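Viral structural protein 4 (Bombyx mori cytoplasmic polyhedrosis virus, PDB 6TZ0) binds GTP and accompanies the RNA-dependent RNA polymerase of a double-stranded RNA virus, probably assisting conservative transcription. Local coordinates at residues R226-N231 / Y248-Y253; E14-Y19 / F159-Y164; V378-S383 / T484-G489; A347-Y352 / T501-L506; L280-D285 / S311-I316. One frame throughout, in Å; residues are numbered along the deposited sequence.

Contact 1 (R226-N231 / Y248-Y253); sequences RSIFNN and YVFIRY
I228 is gripped by the 248-253 backbone at both of its main-chain polar atoms. Its N donates to V249 O at 3.0 Å, and I228 O accepts from I251 N at 2.8 Å, a straighter bond with an N-H...O angle of 165°. Both partners flank F250, whose CA also gives a C-H...O contact to I228 O, which is the pattern of a single parallel bridge. The I228 side chain divides its contacts between two rings. With CG2 anti to the backbone N, that methyl lies over one face of the F250 ring, 4.1 Å from its centroid and 23° off the normal, a CH-pi contact. The other branch turns away from it, and CG1 meets the edge of the Y248 ring at CD2, 3.6 Å away.

The bridge lies beside a small parallel sheet of strands 204-208 and 226-230. Strand 226-230 pairs with strand 204-208 through the backbones of S227 and F229, so successive residues bond to alternate sides and the irregular 248-253 chain borders the side used by I228.

Beyond the bridge, F229 CB packs on I251 CD1 at 3.7 Å. Its ring then reaches Y253, where F229 CE1 approaches Y253 CD2 to 3.5 Å at the tyrosine's edge. The two rings are steeply inclined, with planes at 76°. I251 CG2 fills in against S227 OG, while Y19 lies on I251. R240, from helix 236-242, makes a cation-pi contact with the F250 ring, and D236 of the same helix also touches the F250 side chain.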
# COMPACT_ATOMS: atom_id res chain seq x y z
N ARG B 226 48.59 12.71 35.63
CA ARG B 226 48.16 13.77 34.73
C ARG B 226 48.74 13.55 33.34
O ARG B 226 49.83 13.00 33.18
CB ARG B 226 48.59 15.14 35.26
CG ARG B 226 48.13 15.43 36.68
CD ARG B 226 46.63 15.60 36.78
NE ARG B 226 46.11 16.79 36.12
CZ ARG B 226 45.96 17.96 36.73
NH1 ARG B 226 46.31 18.09 38.00
NH2 ARG B 226 45.47 19.00 36.07
N SER B 227 47.99 13.99 32.34
CA SER B 227 48.46 14.06 30.96
C SER B 227 48.54 15.52 30.56
O SER B 227 47.99 16.40 31.22
CB SER B 227 47.53 13.28 30.03
OG SER B 227 46.25 13.85 30.00
N ILE B 228 49.25 15.79 29.47
CA ILE B 228 49.65 17.15 29.12
C ILE B 228 49.00 17.56 27.81
O ILE B 228 49.12 16.85 26.81
CB ILE B 228 51.17 17.27 29.04
CG1 ILE B 228 51.79 16.98 30.40
CG2 ILE B 228 51.60 18.64 28.54
CD1 ILE B 228 51.34 17.91 31.48
N PHE B 229 48.32 18.70 27.83
CA PHE B 229 47.80 19.33 26.62
C PHE B 229 48.65 20.56 26.32
O PHE B 229 48.51 21.60 26.96
CB PHE B 229 46.33 19.68 26.79
CG PHE B 229 45.76 20.48 25.67
CD1 PHE B 229 45.80 20.00 24.37
CD2 PHE B 229 45.12 21.67 25.91
CE1 PHE B 229 45.27 20.74 23.34
CE2 PHE B 229 44.57 22.40 24.89
CZ PHE B 229 44.65 21.93 23.60
N ASN B 230 49.53 20.43 25.33
CA ASN B 230 50.44 21.50 24.94
C ASN B 230 49.67 22.52 24.10
O ASN B 230 49.29 22.24 22.96
CB ASN B 230 51.61 20.91 24.16
CG ASN B 230 52.72 21.91 23.92
OD1 ASN B 230 52.66 23.06 24.34
ND2 ASN B 230 53.75 21.47 23.21
N ASN B 231 49.47 23.71 24.65
CA ASN B 231 48.81 24.80 23.96
C ASN B 231 49.64 26.06 24.10
O ASN B 231 49.13 27.16 24.31
CB ASN B 231 47.40 25.00 24.51
CG ASN B 231 46.51 25.81 23.59
OD1 ASN B 231 46.93 26.24 22.52
ND2 ASN B 231 45.27 26.02 24.00
N TYR B 248 56.28 12.69 31.05
CA TYR B 248 54.84 12.81 30.93
C TYR B 248 54.42 12.41 29.53
O TYR B 248 55.23 12.36 28.60
CB TYR B 248 54.34 14.23 31.23
CG TYR B 248 54.50 14.75 32.66
CD1 TYR B 248 55.09 13.99 33.65
CD2 TYR B 248 53.99 15.97 33.02
CE1 TYR B 248 55.22 14.47 34.93
CE2 TYR B 248 54.10 16.45 34.30
CZ TYR B 248 54.72 15.69 35.25
OH TYR B 248 54.85 16.15 36.54
N VAL B 249 53.14 12.12 29.37
CA VAL B 249 52.56 11.78 28.08
C VAL B 249 51.73 12.95 27.60
O VAL B 249 51.03 13.60 28.38
CB VAL B 249 51.77 10.46 28.18
CG1 VAL B 249 50.64 10.53 29.19
CG2 VAL B 249 51.27 10.02 26.82
N PHE B 250 51.87 13.29 26.32
CA PHE B 250 51.20 14.45 25.75
C PHE B 250 50.01 13.98 24.94
O PHE B 250 50.11 13.02 24.17
CB PHE B 250 52.10 15.29 24.83
CG PHE B 250 53.25 16.02 25.52
CD1 PHE B 250 53.57 15.83 26.85
CD2 PHE B 250 53.95 16.98 24.81
CE1 PHE B 250 54.60 16.52 27.45
CE2 PHE B 250 54.98 17.68 25.41
CZ PHE B 250 55.30 17.45 26.72
N ILE B 251 48.87 14.64 25.10
CA ILE B 251 47.72 14.30 24.29
C ILE B 251 47.88 14.95 22.92
O ILE B 251 48.48 16.03 22.78
CB ILE B 251 46.40 14.69 24.98
CG1 ILE B 251 46.22 16.19 25.08
CG2 ILE B 251 46.36 14.17 26.39
CD1 ILE B 251 44.86 16.55 25.61
N ARG B 252 47.38 14.28 21.89
CA ARG B 252 47.66 14.67 20.51
C ARG B 252 46.35 14.93 19.78
O ARG B 252 45.51 14.03 19.67
CB ARG B 252 48.47 13.59 19.79
CG ARG B 252 49.87 13.44 20.33
CD ARG B 252 50.69 12.52 19.46
NE ARG B 252 50.15 11.17 19.43
CZ ARG B 252 50.44 10.23 20.32
NH1 ARG B 252 51.28 10.49 21.31
NH2 ARG B 252 49.90 9.02 20.22
N TYR B 253 46.19 16.14 19.28
CA TYR B 253 45.06 16.51 18.46
C TYR B 253 45.54 16.90 17.08
O TYR B 253 46.65 17.42 16.91
CB TYR B 253 44.28 17.67 19.06
CG TYR B 253 43.62 17.37 20.37
CD1 TYR B 253 42.60 16.44 20.46
CD2 TYR B 253 43.95 18.09 21.50
CE1 TYR B 253 41.97 16.18 21.65
CE2 TYR B 253 43.32 17.86 22.69
CZ TYR B 253 42.33 16.90 22.77
OH TYR B 253 41.71 16.66 23.97

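Contact 2 (E14-Y19 / F159-Y164); sequences EEYGLY and FDDEKY
Y16 reaches across from the end of helix 10-15 and donates its hydroxyl to D161, OH to OD2 at 2.8 Å. The donor stands above the carboxylate plane, 39° out of it, and the ring is steeply inclined to the carboxylate. With CG anti to the backbone N, D161 turns its carboxylate toward Y16; the other oxygen, OD1, makes a weak bond to E162 N within its own segment. Y16 CG instead sits beside its own N, with chi1 -75°, which brings the CD2/CE2 side of the ring against F159 and Y164. Y16 CD2 meets the edge of the F159 ring at CE2, 3.5 Å away, the two planes inclined at 62°. Farther along the same side of Y16, CE2 touches Y164 CD1 at 3.6 Å, and these two side chains cross nearly at right angles. L18 and F159 approach each other from opposite directions, L18 CD2 at the ring edge 3.8 Å from F159 CZ. The polar end of Y164 is engaged elsewhere, bonded to Y13 OH. Thus two helix ends meet: a Schellman motif closes helix 10-15, with G17 at positive phi, and D161 stands at the N-cap position of helix 162-166.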
# COMPACT_ATOMS: atom_id res chain seq x y z
N GLU B 14 42.42 7.08 23.49
CA GLU B 14 43.52 8.02 23.36
C GLU B 14 43.20 9.12 22.37
O GLU B 14 43.71 10.24 22.47
CB GLU B 14 44.80 7.31 22.93
CG GLU B 14 45.38 6.36 23.95
CD GLU B 14 46.71 5.80 23.52
OE1 GLU B 14 47.11 6.04 22.37
OE2 GLU B 14 47.36 5.13 24.35
N GLU B 15 42.36 8.81 21.38
CA GLU B 15 41.89 9.81 20.43
C GLU B 15 41.09 10.92 21.11
O GLU B 15 41.21 12.10 20.76
CB GLU B 15 41.04 9.12 19.36
CG GLU B 15 40.45 10.02 18.32
CD GLU B 15 39.60 9.24 17.34
OE1 GLU B 15 39.51 8.00 17.49
OE2 GLU B 15 39.01 9.86 16.43
N TYR B 16 40.28 10.56 22.11
CA TYR B 16 39.46 11.52 22.84
C TYR B 16 40.24 12.34 23.86
O TYR B 16 39.64 13.19 24.52
CB TYR B 16 38.33 10.77 23.55
CG TYR B 16 37.23 10.33 22.62
CD1 TYR B 16 36.90 11.07 21.51
CD2 TYR B 16 36.56 9.13 22.83
CE1 TYR B 16 35.91 10.66 20.64
CE2 TYR B 16 35.56 8.71 21.97
CZ TYR B 16 35.25 9.49 20.87
OH TYR B 16 34.26 9.09 20.00
N GLY B 17 41.54 12.12 23.99
CA GLY B 17 42.33 12.79 25.00
C GLY B 17 42.35 12.08 26.33
O GLY B 17 42.57 12.74 27.36
N LEU B 18 42.14 10.77 26.35
CA LEU B 18 41.96 10.00 27.58
C LEU B 18 43.01 8.91 27.61
O LEU B 18 43.09 8.09 26.70
CB LEU B 18 40.56 9.39 27.64
CG LEU B 18 39.33 10.16 28.12
CD1 LEU B 18 38.94 11.28 27.20
CD2 LEU B 18 38.21 9.18 28.15
N TYR B 19 43.81 8.89 28.67
CA TYR B 19 44.90 7.94 28.84
C TYR B 19 44.66 7.12 30.10
O TYR B 19 44.28 7.67 31.13
CB TYR B 19 46.23 8.66 28.94
CG TYR B 19 46.68 9.27 27.65
CD1 TYR B 19 46.29 8.74 26.44
CD2 TYR B 19 47.45 10.41 27.62
CE1 TYR B 19 46.69 9.30 25.26
CE2 TYR B 19 47.86 10.97 26.43
CZ TYR B 19 47.47 10.40 25.25
OH TYR B 19 47.85 10.93 24.05
N PHE B 159 29.53 7.63 25.76
CA PHE B 159 29.84 9.00 25.37
C PHE B 159 28.75 9.51 24.43
O PHE B 159 28.11 8.73 23.72
CB PHE B 159 31.19 9.10 24.66
CG PHE B 159 32.39 8.89 25.54
CD1 PHE B 159 32.26 8.79 26.91
CD2 PHE B 159 33.65 8.84 24.99
CE1 PHE B 159 33.37 8.60 27.71
CE2 PHE B 159 34.76 8.66 25.79
CZ PHE B 159 34.61 8.54 27.14
N ASP B 160 28.57 10.82 24.39
CA ASP B 160 27.53 11.42 23.56
C ASP B 160 28.08 11.86 22.20
O ASP B 160 27.63 12.85 21.62
CB ASP B 160 26.89 12.60 24.30
CG ASP B 160 25.50 12.93 23.78
OD1 ASP B 160 25.02 12.23 22.87
OD2 ASP B 160 24.90 13.90 24.28
N ASP B 161 29.08 11.14 21.70
CA ASP B 161 29.67 11.36 20.39
C ASP B 161 29.09 10.35 19.41
O ASP B 161 28.67 9.26 19.79
CB ASP B 161 31.19 11.19 20.48
CG ASP B 161 31.93 11.72 19.28
OD1 ASP B 161 31.28 12.26 18.36
OD2 ASP B 161 33.16 11.58 19.25
N GLU B 162 29.06 10.72 18.13
CA GLU B 162 28.51 9.82 17.12
C GLU B 162 29.51 8.75 16.70
O GLU B 162 29.14 7.60 16.48
CB GLU B 162 28.03 10.62 15.91
CG GLU B 162 27.36 9.78 14.83
CD GLU B 162 26.86 10.61 13.67
OE1 GLU B 162 27.00 11.85 13.71
OE2 GLU B 162 26.35 10.02 12.69
N LYS B 163 30.79 9.14 16.60
CA LYS B 163 31.87 8.19 16.32
C LYS B 163 32.02 7.16 17.43
O LYS B 163 32.40 6.02 17.16
CB LYS B 163 33.16 8.97 16.10
CG LYS B 163 34.42 8.17 15.80
CD LYS B 163 34.34 7.50 14.45
CE LYS B 163 35.71 7.01 14.03
NZ LYS B 163 36.25 5.97 14.94
N TYR B 164 31.70 7.54 18.67
CA TYR B 164 31.69 6.57 19.75
C TYR B 164 30.50 5.62 19.63
O TYR B 164 30.63 4.42 19.87
CB TYR B 164 31.66 7.29 21.10
CG TYR B 164 31.87 6.41 22.31
CD1 TYR B 164 33.15 6.11 22.75
CD2 TYR B 164 30.80 5.86 22.99
CE1 TYR B 164 33.35 5.30 23.84
CE2 TYR B 164 30.99 5.04 24.07
CZ TYR B 164 32.26 4.77 24.49
OH TYR B 164 32.44 3.96 25.59

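Contact 3 (V378-S383 / T484-G489)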
# COMPACT_ATOMS: atom_id res chain seq x y z
N VAL B 378 33.28 14.65 -15.77
CA VAL B 378 32.23 15.13 -14.87
C VAL B 378 31.80 16.51 -15.35
O VAL B 378 32.63 17.42 -15.49
CB VAL B 378 32.71 15.18 -13.41
CG1 VAL B 378 31.63 15.78 -12.53
CG2 VAL B 378 33.08 13.80 -12.93
N GLY B 379 30.51 16.67 -15.60
CA GLY B 379 29.96 17.97 -15.92
C GLY B 379 29.43 18.69 -14.70
O GLY B 379 28.99 18.08 -13.73
N HIS B 380 29.48 20.02 -14.75
CA HIS B 380 29.08 20.83 -13.60
C HIS B 380 28.34 22.07 -14.10
O HIS B 380 28.96 23.01 -14.58
CB HIS B 380 30.29 21.21 -12.75
CG HIS B 380 29.96 22.10 -11.60
ND1 HIS B 380 30.11 23.46 -11.65
CD2 HIS B 380 29.42 21.82 -10.39
CE1 HIS B 380 29.73 23.99 -10.50
NE2 HIS B 380 29.30 23.02 -9.72
N LEU B 381 27.02 22.05 -13.97
CA LEU B 381 26.20 23.22 -14.23
C LEU B 381 26.09 24.06 -12.97
O LEU B 381 25.97 23.53 -11.87
CB LEU B 381 24.80 22.83 -14.70
CG LEU B 381 24.66 22.13 -16.05
CD1 LEU B 381 23.23 21.72 -16.27
CD2 LEU B 381 25.13 23.03 -17.17
N SER B 382 26.13 25.38 -13.14
CA SER B 382 25.95 26.29 -12.02
C SER B 382 24.49 26.35 -11.61
O SER B 382 23.61 25.73 -12.22
CB SER B 382 26.45 27.68 -12.38
OG SER B 382 26.19 28.58 -11.31
N SER B 383 24.22 27.10 -10.55
CA SER B 383 22.85 27.24 -10.08
C SER B 383 22.09 28.29 -10.86
O SER B 383 20.86 28.27 -10.87
CB SER B 383 22.85 27.58 -8.59
OG SER B 383 21.56 27.40 -8.05
N THR B 484 28.27 11.86 -16.07
CA THR B 484 28.07 12.24 -14.68
C THR B 484 27.96 13.75 -14.59
O THR B 484 28.91 14.46 -14.93
CB THR B 484 29.20 11.72 -13.80
OG1 THR B 484 30.43 12.31 -14.22
CG2 THR B 484 29.32 10.21 -13.92
N LEU B 485 26.81 14.24 -14.13
CA LEU B 485 26.57 15.66 -13.95
C LEU B 485 26.46 16.01 -12.47
O LEU B 485 26.04 15.20 -11.65
CB LEU B 485 25.28 16.11 -14.64
CG LEU B 485 25.21 16.20 -16.16
CD1 LEU B 485 23.79 16.50 -16.58
CD2 LEU B 485 26.15 17.27 -16.67
N ILE B 486 26.83 17.25 -12.16
CA ILE B 486 26.62 17.84 -10.85
C ILE B 486 25.86 19.13 -11.08
O ILE B 486 26.40 20.08 -11.66
CB ILE B 486 27.93 18.09 -10.10
CG1 ILE B 486 28.60 16.76 -9.76
CG2 ILE B 486 27.67 18.87 -8.83
CD1 ILE B 486 30.00 16.92 -9.27
N VAL B 487 24.61 19.18 -10.63
CA VAL B 487 23.72 20.29 -10.90
C VAL B 487 23.39 20.97 -9.58
O VAL B 487 23.09 20.30 -8.59
CB VAL B 487 22.44 19.81 -11.61
CG1 VAL B 487 21.50 20.96 -11.87
CG2 VAL B 487 22.79 19.09 -12.89
N GLU B 488 23.47 22.30 -9.56
CA GLU B 488 23.14 23.08 -8.38
C GLU B 488 21.73 23.64 -8.50
O GLU B 488 21.22 23.88 -9.59
CB GLU B 488 24.14 24.22 -8.22
CG GLU B 488 25.57 23.79 -8.09
CD GLU B 488 26.51 24.98 -8.04
OE1 GLU B 488 26.02 26.12 -8.16
OE2 GLU B 488 27.73 24.77 -7.90
N GLY B 489 21.09 23.84 -7.34
CA GLY B 489 19.75 24.38 -7.31
C GLY B 489 19.60 25.39 -6.20
O GLY B 489 20.45 25.51 -5.32
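H380 NE2 donates to E488 OE2 at 3.0 Å, a side-chain bond joining the ends of two neighbouring strands. It is bent: the N-H...O angle is 131°, NE2 meets OE2 from above the carboxylate plane, 44° out of it, and ring and carboxylate planes are 75° apart. H380 CG is anti to the backbone N, which carries the ring forward along the sheet to the glutamate, whose chain is extended beyond CG. The carboxylate's other oxygen, OE1, comes 3.5 Å from S383 CB.

Main-chain bonds hold the strands in parallel register. G379 N reaches T484 O at 2.8 Å, and G379 O takes I486 N at the same length; L381 N to I486 O is a weak third.

Packing follows on both faces. On the face of V378, H380 and I486, V378 CG1 touches I486 CD1 at 3.8 Å, and I486 CG2 lies against H380 CD2; helix 359-374 covers this side. On the other, L485 CD2 folds over the bare CA of G379 at 3.9 Å, and L381 and V487 share Y472 of helix 468-476.

E488 also packs on T360, a GTP-binding residue, and lies close to K359, another. An acidic residue near the C-terminal end of the strand beside the P-loop strand is consistent with a Walker B-like position, and H380 probably helps orient its carboxylate.

Contact 4 (A347-Y352 / T501-L506); sequences ATLVVY and TDTTVL
The Y352 ring reaches back beside T504, where Y352 CE2 lies 3.2 Å from T504 OG1, the approach oblique to the ring. One face of the ring is taken by V350 CG1, two residues earlier on the same strand and 3.7 Å above the plane toward the rim. Y352, V350 and T504 thus share one face of a parallel sheet ordered 378-381, 484-489, 347-353, 504-507, 543-545, an order consistent with the nucleotide-kinase type of P-loop NTPase fold. Strand 347-353 is its central member and leads into the GTP-binding loop that includes K359 and T360.

The backbone bonds are straightest toward the loop. Y352 N meets V505 O at 3.0 Å and 178°, V505 N meets V350 O at 3.1 Å, and V350 N to T503 O is weak. The axes of the two strands open by 22°, and toward T501 the backbones separate and side chains make the contact: T501 CG2 turns in to T348 CB at 3.6 Å and also touches V350 CG2.

On the opposite face, V351 and V505 lie side by side. Helix 326-340 covers this side, V331 on V505 and F335 on L349. T504 also packs on Q617 of the polymerase chain, placing this end of the sheet against the enzyme. Although L349 CB points away, a bend at its second torsion (chi2 67°) sets CD1 3.5 Å from T503 OG1.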
# COMPACT_ATOMS: atom_id res chain seq x y z
N ALA B 347 24.15 9.48 -14.29
CA ALA B 347 24.21 9.68 -12.85
C ALA B 347 24.33 11.17 -12.56
O ALA B 347 25.17 11.85 -13.16
CB ALA B 347 25.39 8.93 -12.23
N THR B 348 23.51 11.67 -11.65
CA THR B 348 23.44 13.10 -11.38
C THR B 348 23.33 13.33 -9.88
O THR B 348 22.58 12.63 -9.20
CB THR B 348 22.24 13.72 -12.11
OG1 THR B 348 22.30 13.39 -13.50
CG2 THR B 348 22.25 15.23 -11.98
N LEU B 349 24.10 14.28 -9.37
CA LEU B 349 24.01 14.72 -7.98
C LEU B 349 23.44 16.13 -7.95
O LEU B 349 24.02 17.04 -8.53
CB LEU B 349 25.37 14.70 -7.29
CG LEU B 349 25.37 15.06 -5.81
CD1 LEU B 349 24.65 13.98 -5.03
CD2 LEU B 349 26.76 15.27 -5.29
N VAL B 350 22.31 16.30 -7.27
CA VAL B 350 21.71 17.61 -7.08
C VAL B 350 22.16 18.15 -5.73
O VAL B 350 21.97 17.49 -4.70
CB VAL B 350 20.18 17.56 -7.17
CG1 VAL B 350 19.59 18.93 -6.91
CG2 VAL B 350 19.77 17.07 -8.53
N VAL B 351 22.75 19.34 -5.73
CA VAL B 351 23.29 19.96 -4.52
C VAL B 351 22.56 21.28 -4.31
O VAL B 351 22.70 22.20 -5.12
CB VAL B 351 24.80 20.19 -4.61
CG1 VAL B 351 25.29 20.90 -3.38
CG2 VAL B 351 25.51 18.88 -4.79
N TYR B 352 21.79 21.38 -3.23
CA TYR B 352 21.14 22.62 -2.86
C TYR B 352 21.98 23.38 -1.85
O TYR B 352 22.64 22.79 -0.99
CB TYR B 352 19.76 22.38 -2.27
CG TYR B 352 18.76 21.83 -3.24
CD1 TYR B 352 18.24 22.62 -4.24
CD2 TYR B 352 18.30 20.53 -3.12
CE1 TYR B 352 17.33 22.13 -5.12
CE2 TYR B 352 17.38 20.03 -4.00
CZ TYR B 352 16.89 20.83 -5.00
OH TYR B 352 15.97 20.36 -5.88
N THR B 501 17.16 11.87 -10.34
CA THR B 501 18.24 11.45 -9.47
C THR B 501 17.70 10.55 -8.38
O THR B 501 16.49 10.33 -8.25
CB THR B 501 18.94 12.63 -8.80
OG1 THR B 501 18.01 13.29 -7.94
CG2 THR B 501 19.42 13.60 -9.80
N ASP B 502 18.60 10.05 -7.56
CA ASP B 502 18.24 9.37 -6.33
C ASP B 502 19.00 9.96 -5.16
O ASP B 502 18.79 9.52 -4.03
CB ASP B 502 18.53 7.87 -6.45
CG ASP B 502 17.65 7.04 -5.56
OD1 ASP B 502 16.82 7.61 -4.84
OD2 ASP B 502 17.78 5.80 -5.62
N THR B 503 19.90 10.90 -5.41
CA THR B 503 20.76 11.48 -4.39
C THR B 503 20.71 12.99 -4.50
O THR B 503 21.31 13.57 -5.41
CB THR B 503 22.20 10.99 -4.54
OG1 THR B 503 22.63 11.23 -5.88
CG2 THR B 503 22.32 9.51 -4.23
N THR B 504 20.01 13.64 -3.57
CA THR B 504 20.04 15.08 -3.44
C THR B 504 20.40 15.46 -2.01
O THR B 504 19.81 14.95 -1.06
CB THR B 504 18.71 15.72 -3.89
OG1 THR B 504 18.66 17.09 -3.50
CG2 THR B 504 17.52 14.97 -3.39
N VAL B 505 21.40 16.32 -1.88
CA VAL B 505 21.92 16.74 -0.59
C VAL B 505 21.75 18.25 -0.47
O VAL B 505 21.44 18.94 -1.44
CB VAL B 505 23.40 16.36 -0.40
CG1 VAL B 505 23.56 14.87 -0.45
CG2 VAL B 505 24.25 17.02 -1.46
N LEU B 506 21.97 18.75 0.74
CA LEU B 506 21.98 20.18 0.99
C LEU B 506 23.34 20.55 1.57
O LEU B 506 23.83 19.88 2.48
CB LEU B 506 20.85 20.58 1.94
CG LEU B 506 20.44 22.05 2.03
CD1 LEU B 506 18.96 22.13 2.27
CD2 LEU B 506 21.15 22.77 3.14

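Contact 5 (L280-D285 / S311-I316); sequences LDVGDD and STIMKI
I313 buries its side chain in the curve of the 280-285 loop, the tight half of this contact. Its CD1 packs on L280 CB at 3.8 Å and sits 3.3 Å from D281 O, so one methyl closes against both a side chain and the backbone. CG1 beside the backbone N (chi1 -67°), with CD1 extended beyond it, carries that methyl into the loop. I316 joins from the same strand, its CD1 3.9 Å from L280 CB, and D284 CB borders I313 CD1 on another side.

Toward solvent the grip slackens. G283 N donates to I313 O at 3.0 Å, but the bond is bent to 128° and weak; I313 N to D284 O, at 3.3 Å, is weak as well. V282, an exposed residue, merely lays CG1 across the carbonyl oxygens of I313 and M314, the nearer being I313 O at 3.4 Å. The side chains of M314 and K315 start out away from the loop and are exposed.

I313 also packs on W260 of strand 255-261, and S311 OG is held by T261 O of that strand. The loop makes a type II beta turn from D281 to D284, with G283 at its third position and positive phi (108°). Facing it is a classic beta bulge, M314 and K315 both opposite T259, in the outermost strand 313-319 of a four-stranded antiparallel sheet.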
# COMPACT_ATOMS: atom_id res chain seq x y z
N LEU B 280 48.00 30.04 9.57
CA LEU B 280 47.32 31.19 10.14
C LEU B 280 47.83 31.46 11.55
O LEU B 280 48.12 30.53 12.30
CB LEU B 280 45.81 30.98 10.18
CG LEU B 280 45.06 30.90 8.86
CD1 LEU B 280 43.61 30.54 9.11
CD2 LEU B 280 45.15 32.21 8.12
N ASP B 281 47.93 32.74 11.89
CA ASP B 281 48.32 33.20 13.21
C ASP B 281 47.23 34.10 13.77
O ASP B 281 46.26 34.42 13.09
CB ASP B 281 49.66 33.94 13.15
CG ASP B 281 50.80 33.05 12.73
OD1 ASP B 281 50.71 31.83 12.97
OD2 ASP B 281 51.78 33.57 12.16
N VAL B 282 47.40 34.51 15.02
CA VAL B 282 46.45 35.41 15.66
C VAL B 282 46.56 36.79 15.03
O VAL B 282 47.64 37.40 15.00
CB VAL B 282 46.69 35.48 17.18
CG1 VAL B 282 45.79 36.52 17.80
CG2 VAL B 282 46.43 34.13 17.80
N GLY B 283 45.45 37.29 14.50
CA GLY B 283 45.40 38.58 13.85
C GLY B 283 45.24 38.51 12.35
O GLY B 283 45.05 39.55 11.72
N ASP B 284 45.30 37.32 11.77
CA ASP B 284 45.21 37.18 10.33
C ASP B 284 43.78 37.40 9.84
O ASP B 284 42.80 37.18 10.56
CB ASP B 284 45.69 35.80 9.88
CG ASP B 284 47.18 35.64 9.99
OD1 ASP B 284 47.89 36.67 9.92
OD2 ASP B 284 47.65 34.50 10.14
N ASP B 285 43.67 37.83 8.60
CA ASP B 285 42.42 38.21 7.98
C ASP B 285 41.63 36.96 7.60
O ASP B 285 42.18 35.87 7.46
CB ASP B 285 42.70 39.08 6.76
CG ASP B 285 41.48 39.77 6.23
OD1 ASP B 285 41.03 40.75 6.86
OD2 ASP B 285 40.96 39.34 5.17
N SER B 311 36.64 39.74 9.52
CA SER B 311 36.94 38.99 10.72
C SER B 311 38.43 38.71 10.83
O SER B 311 39.09 38.40 9.84
CB SER B 311 36.17 37.67 10.73
OG SER B 311 34.78 37.91 10.77
N THR B 312 38.96 38.82 12.04
CA THR B 312 40.34 38.48 12.35
C THR B 312 40.35 37.39 13.42
O THR B 312 39.35 37.12 14.07
CB THR B 312 41.12 39.70 12.83
OG1 THR B 312 40.55 40.19 14.05
CG2 THR B 312 41.08 40.80 11.79
N ILE B 313 41.51 36.77 13.60
CA ILE B 313 41.64 35.64 14.51
C ILE B 313 41.97 36.15 15.90
O ILE B 313 42.92 36.92 16.09
CB ILE B 313 42.72 34.66 14.01
CG1 ILE B 313 42.27 34.00 12.72
CG2 ILE B 313 42.97 33.61 15.03
CD1 ILE B 313 43.33 33.19 12.05
N MET B 314 41.18 35.72 16.89
CA MET B 314 41.48 36.00 18.28
C MET B 314 42.34 34.93 18.93
O MET B 314 43.17 35.26 19.79
CB MET B 314 40.18 36.14 19.08
CG MET B 314 39.28 37.26 18.63
SD MET B 314 37.70 37.27 19.49
CE MET B 314 38.19 37.83 21.11
N LYS B 315 42.17 33.67 18.55
CA LYS B 315 42.85 32.55 19.20
C LYS B 315 42.77 31.31 18.31
O LYS B 315 41.72 31.05 17.72
CB LYS B 315 42.21 32.26 20.56
CG LYS B 315 42.93 31.23 21.38
CD LYS B 315 42.27 31.07 22.73
CE LYS B 315 42.97 30.03 23.57
NZ LYS B 315 42.32 29.85 24.89
N ILE B 316 43.87 30.58 18.20
CA ILE B 316 43.91 29.27 17.55
C ILE B 316 44.55 28.27 18.50
O ILE B 316 45.67 28.49 18.97
CB ILE B 316 44.70 29.28 16.22
CG1 ILE B 316 44.01 30.12 15.17
CG2 ILE B 316 44.80 27.89 15.64
CD1 ILE B 316 44.83 30.31 13.93

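Along the chain contact 2 comes first, then contacts 1 and 5, and last contact 4, with both segments of contact 3 falling between its two halves. Contacts 1 and 2 have centres 15 Å apart and touch through F250 O and Y19 OH, a probable hydrogen bond of 3.1 Å. Contact 5, on the four-stranded antiparallel sheet, lies about 24 Å from contact 1, centre to centre. Contacts 3 and 4 belong to one five-stranded parallel sheet, only about 9 Å apart between centres, because strand 484-489 pairs with strand 347-353. They stand across the chain's centre from contacts 1 and 2, which places the GTP-binding sheet well apart from the packing formed by those two contacts.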